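Local coordinates for mitogen-activated protein kinase, putative (Map kinase-like protein) (Leishmania major, PDB 3PG1) that probably transfers phosphate from ATP to serine or threonine residues of proteins, as a MAP kinase of the eukaryotic protein kinase fold, at residues Ile51-Asn56 and Met106-Leu111. Residues are numbered along the deposited sequence; the frame is centred on the assembly and turned at random.
Sequences IKRVFN and MHKLYL
With CG of Phe-55 turned opposite its backbone N (chi1 176°) and CG of Lys-108 opposite its carbonyl carbon (chi1 -75°), ring and aliphatic chain run side by side. Extended chi2 and chi3 then carry Lys-108 CE over the centre of the ring face, 3.7 Å from the Phe-55 centroid, in a CH-pi contact. The bend at chi4 sets Lys-108 NZ over the same face, 4.5 Å from that centroid, in a cation-pi interaction. At the ring edge, in plane, lies His-107 O, 3.5 Å from Phe-55 CD1. A water donates to both Phe-55 O and His-107 O and so links the two backbones where regular pairing has ended.

Beyond this end the strands pair antiparallel. Val-54 with Leu-109 and Lys-52 with Leu-111 form hydrogen-bonded pairs, each closed by two reciprocal N-H...O bonds; Val-54 N to Leu-109 O is 2.7 Å and nearly straight (175° at the hydrogen). Between them Arg-53 and Tyr-110 are a non-hydrogen-bonded pair, Arg-53 CG lying 3.7 Å from Tyr-110 CE1. Both side chains reach Glu-16 of helix 7-19, through a salt bridge from Arg-53 NE and a hydrogen bond with Tyr-110 OH.

On the other face, Val-54 CG2 meets Leu-111 CD1 at 4.2 Å, and Leu-109 and Leu-111 pack against helix 70-85. Lys-52 probably corresponds to the conserved VAIK lysine of other protein kinases; its NZ forms a long, weak ion pair with Glu-79 of that helix. The contact joins the third and fifth strands of the five-stranded kinase N-lobe sheet, flanked by strands 36-42 and 96-100, between helices 7-19 and 70-85.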
loop_
_atom_site.group_PDB
_atom_site.type_symbol
_atom_site.label_atom_id
_atom_site.label_comp_id
_atom_site.label_asym_id
_atom_site.label_seq_id
_atom_site.Cartn_x
_atom_site.Cartn_y
_atom_site.Cartn_z
ATOM N N ILE A 51 -10.237 3.213 -14.938
ATOM C CA ILE A 51 -9.672 4.319 -15.713
ATOM C C ILE A 51 -9.751 5.628 -14.932
ATOM O O ILE A 51 -10.842 6.192 -14.741
ATOM C CB ILE A 51 -10.239 4.425 -17.151
ATOM C CG1 ILE A 51 -10.075 3.078 -17.924
ATOM C CG2 ILE A 51 -9.568 5.589 -17.901
ATOM C CD1 ILE A 51 -11.140 2.820 -19.016
ATOM N N LYS A 52 -8.574 6.098 -14.482
ATOM C CA LYS A 52 -8.417 7.343 -13.741
ATOM C C LYS A 52 -8.095 8.478 -14.703
ATOM O O LYS A 52 -7.210 8.347 -15.554
ATOM C CB LYS A 52 -7.330 7.207 -12.657
ATOM C CG LYS A 52 -7.286 8.382 -11.676
ATOM C CD LYS A 52 -6.191 8.181 -10.638
ATOM C CE LYS A 52 -5.831 9.446 -9.898
ATOM N NZ LYS A 52 -4.694 9.231 -8.957
ATOM N N ARG A 53 -8.829 9.587 -14.562
ATOM C CA ARG A 53 -8.697 10.796 -15.373
ATOM C C ARG A 53 -8.247 11.940 -14.455
ATOM O O ARG A 53 -8.989 12.332 -13.560
ATOM C CB ARG A 53 -10.051 11.113 -16.048
ATOM C CG ARG A 53 -10.068 12.299 -17.003
ATOM C CD ARG A 53 -11.510 12.686 -17.261
ATOM N NE ARG A 53 -11.658 13.871 -18.107
ATOM C CZ ARG A 53 -11.971 15.084 -17.660
ATOM N NH1 ARG A 53 -12.134 15.297 -16.358
ATOM N NH2 ARG A 53 -12.123 16.093 -18.509
ATOM N N VAL A 54 -7.024 12.441 -14.673
ATOM C CA VAL A 54 -6.401 13.527 -13.912
ATOM C C VAL A 54 -6.490 14.791 -14.783
ATOM O O VAL A 54 -5.869 14.851 -15.851
ATOM C CB VAL A 54 -4.930 13.191 -13.529
ATOM C CG1 VAL A 54 -4.263 14.355 -12.803
ATOM C CG2 VAL A 54 -4.831 11.901 -12.703
ATOM N N PHE A 55 -7.283 15.784 -14.334
ATOM C CA PHE A 55 -7.461 17.038 -15.059
ATOM C C PHE A 55 -7.366 18.271 -14.135
ATOM O O PHE A 55 -6.294 18.883 -14.040
ATOM C CB PHE A 55 -8.749 17.010 -15.918
ATOM C CG PHE A 55 -9.126 18.285 -16.651
ATOM C CD1 PHE A 55 -8.177 18.997 -17.382
ATOM C CD2 PHE A 55 -10.444 18.733 -16.667
ATOM C CE1 PHE A 55 -8.533 20.161 -18.073
ATOM C CE2 PHE A 55 -10.798 19.891 -17.366
ATOM C CZ PHE A 55 -9.842 20.593 -18.069
ATOM N N ASN A 56 -8.471 18.621 -13.454
ATOM C CA ASN A 56 -8.531 19.790 -12.586
ATOM C C ASN A 56 -8.830 19.503 -11.110
ATOM O O ASN A 56 -9.119 18.364 -10.721
ATOM C CB ASN A 56 -9.495 20.833 -13.168
ATOM C CG ASN A 56 -9.003 21.497 -14.436
ATOM O OD1 ASN A 56 -7.843 21.360 -14.843
ATOM N ND2 ASN A 56 -9.877 22.241 -15.090
ATOM N N MET A 106 -4.821 23.063 -20.088
ATOM C CA MET A 106 -5.890 22.113 -20.424
ATOM C C MET A 106 -5.312 20.673 -20.548
ATOM O O MET A 106 -5.849 19.832 -21.281
ATOM C CB MET A 106 -6.617 22.546 -21.718
ATOM C CG MET A 106 -7.349 23.879 -21.617
ATOM S SD MET A 106 -8.937 23.792 -20.747
ATOM C CE MET A 106 -10.012 23.301 -22.103
ATOM N N HIS A 107 -4.223 20.405 -19.805
ATOM C CA HIS A 107 -3.521 19.117 -19.797
ATOM C C HIS A 107 -4.276 18.052 -19.013
ATOM O O HIS A 107 -4.732 18.310 -17.891
ATOM C CB HIS A 107 -2.081 19.269 -19.274
ATOM C CG HIS A 107 -1.375 20.502 -19.758
ATOM N ND1 HIS A 107 -1.026 21.522 -18.888
ATOM C CD2 HIS A 107 -0.995 20.849 -21.009
ATOM C CE1 HIS A 107 -0.444 22.447 -19.635
ATOM N NE2 HIS A 107 -0.413 22.091 -20.920
ATOM N N LYS A 108 -4.398 16.847 -19.618
ATOM C CA LYS A 108 -5.072 15.679 -19.034
ATOM C C LYS A 108 -4.156 14.455 -18.993
ATOM O O LYS A 108 -3.344 14.248 -19.897
ATOM C CB LYS A 108 -6.371 15.341 -19.793
ATOM C CG LYS A 108 -7.524 16.292 -19.494
ATOM C CD LYS A 108 -8.621 16.237 -20.536
ATOM C CE LYS A 108 -9.531 17.443 -20.464
ATOM N NZ LYS A 108 -9.397 18.302 -21.670
ATOM N N LEU A 109 -4.309 13.642 -17.944
ATOM C CA LEU A 109 -3.556 12.406 -17.745
ATOM C C LEU A 109 -4.524 11.271 -17.440
ATOM O O LEU A 109 -5.456 11.424 -16.641
ATOM C CB LEU A 109 -2.459 12.569 -16.668
ATOM C CG LEU A 109 -1.860 11.307 -15.999
ATOM C CD1 LEU A 109 -1.045 10.468 -16.973
ATOM C CD2 LEU A 109 -0.985 11.682 -14.844
ATOM N N TYR A 110 -4.323 10.149 -18.127
ATOM C CA TYR A 110 -5.169 8.971 -17.992
ATOM C C TYR A 110 -4.342 7.819 -17.510
ATOM O O TYR A 110 -3.243 7.555 -18.022
ATOM C CB TYR A 110 -5.875 8.632 -19.310
ATOM C CG TYR A 110 -6.621 9.800 -19.917
ATOM C CD1 TYR A 110 -7.981 9.982 -19.687
ATOM C CD2 TYR A 110 -5.961 10.736 -20.710
ATOM C CE1 TYR A 110 -8.672 11.061 -20.241
ATOM C CE2 TYR A 110 -6.632 11.839 -21.237
ATOM C CZ TYR A 110 -7.992 11.990 -21.014
ATOM O OH TYR A 110 -8.649 13.082 -21.528
ATOM N N LEU A 111 -4.874 7.148 -16.496
ATOM C CA LEU A 111 -4.230 6.036 -15.841
ATOM C C LEU A 111 -5.115 4.836 -15.833
ATOM O O LEU A 111 -6.248 4.880 -15.350
ATOM C CB LEU A 111 -3.855 6.444 -14.418
ATOM C CG LEU A 111 -2.861 7.585 -14.358
ATOM C CD1 LEU A 111 -2.850 8.223 -12.980
ATOM C CD2 LEU A 111 -1.482 7.121 -14.829
HETATM O O HOH W 1 -4.119 17.792 -15.085
#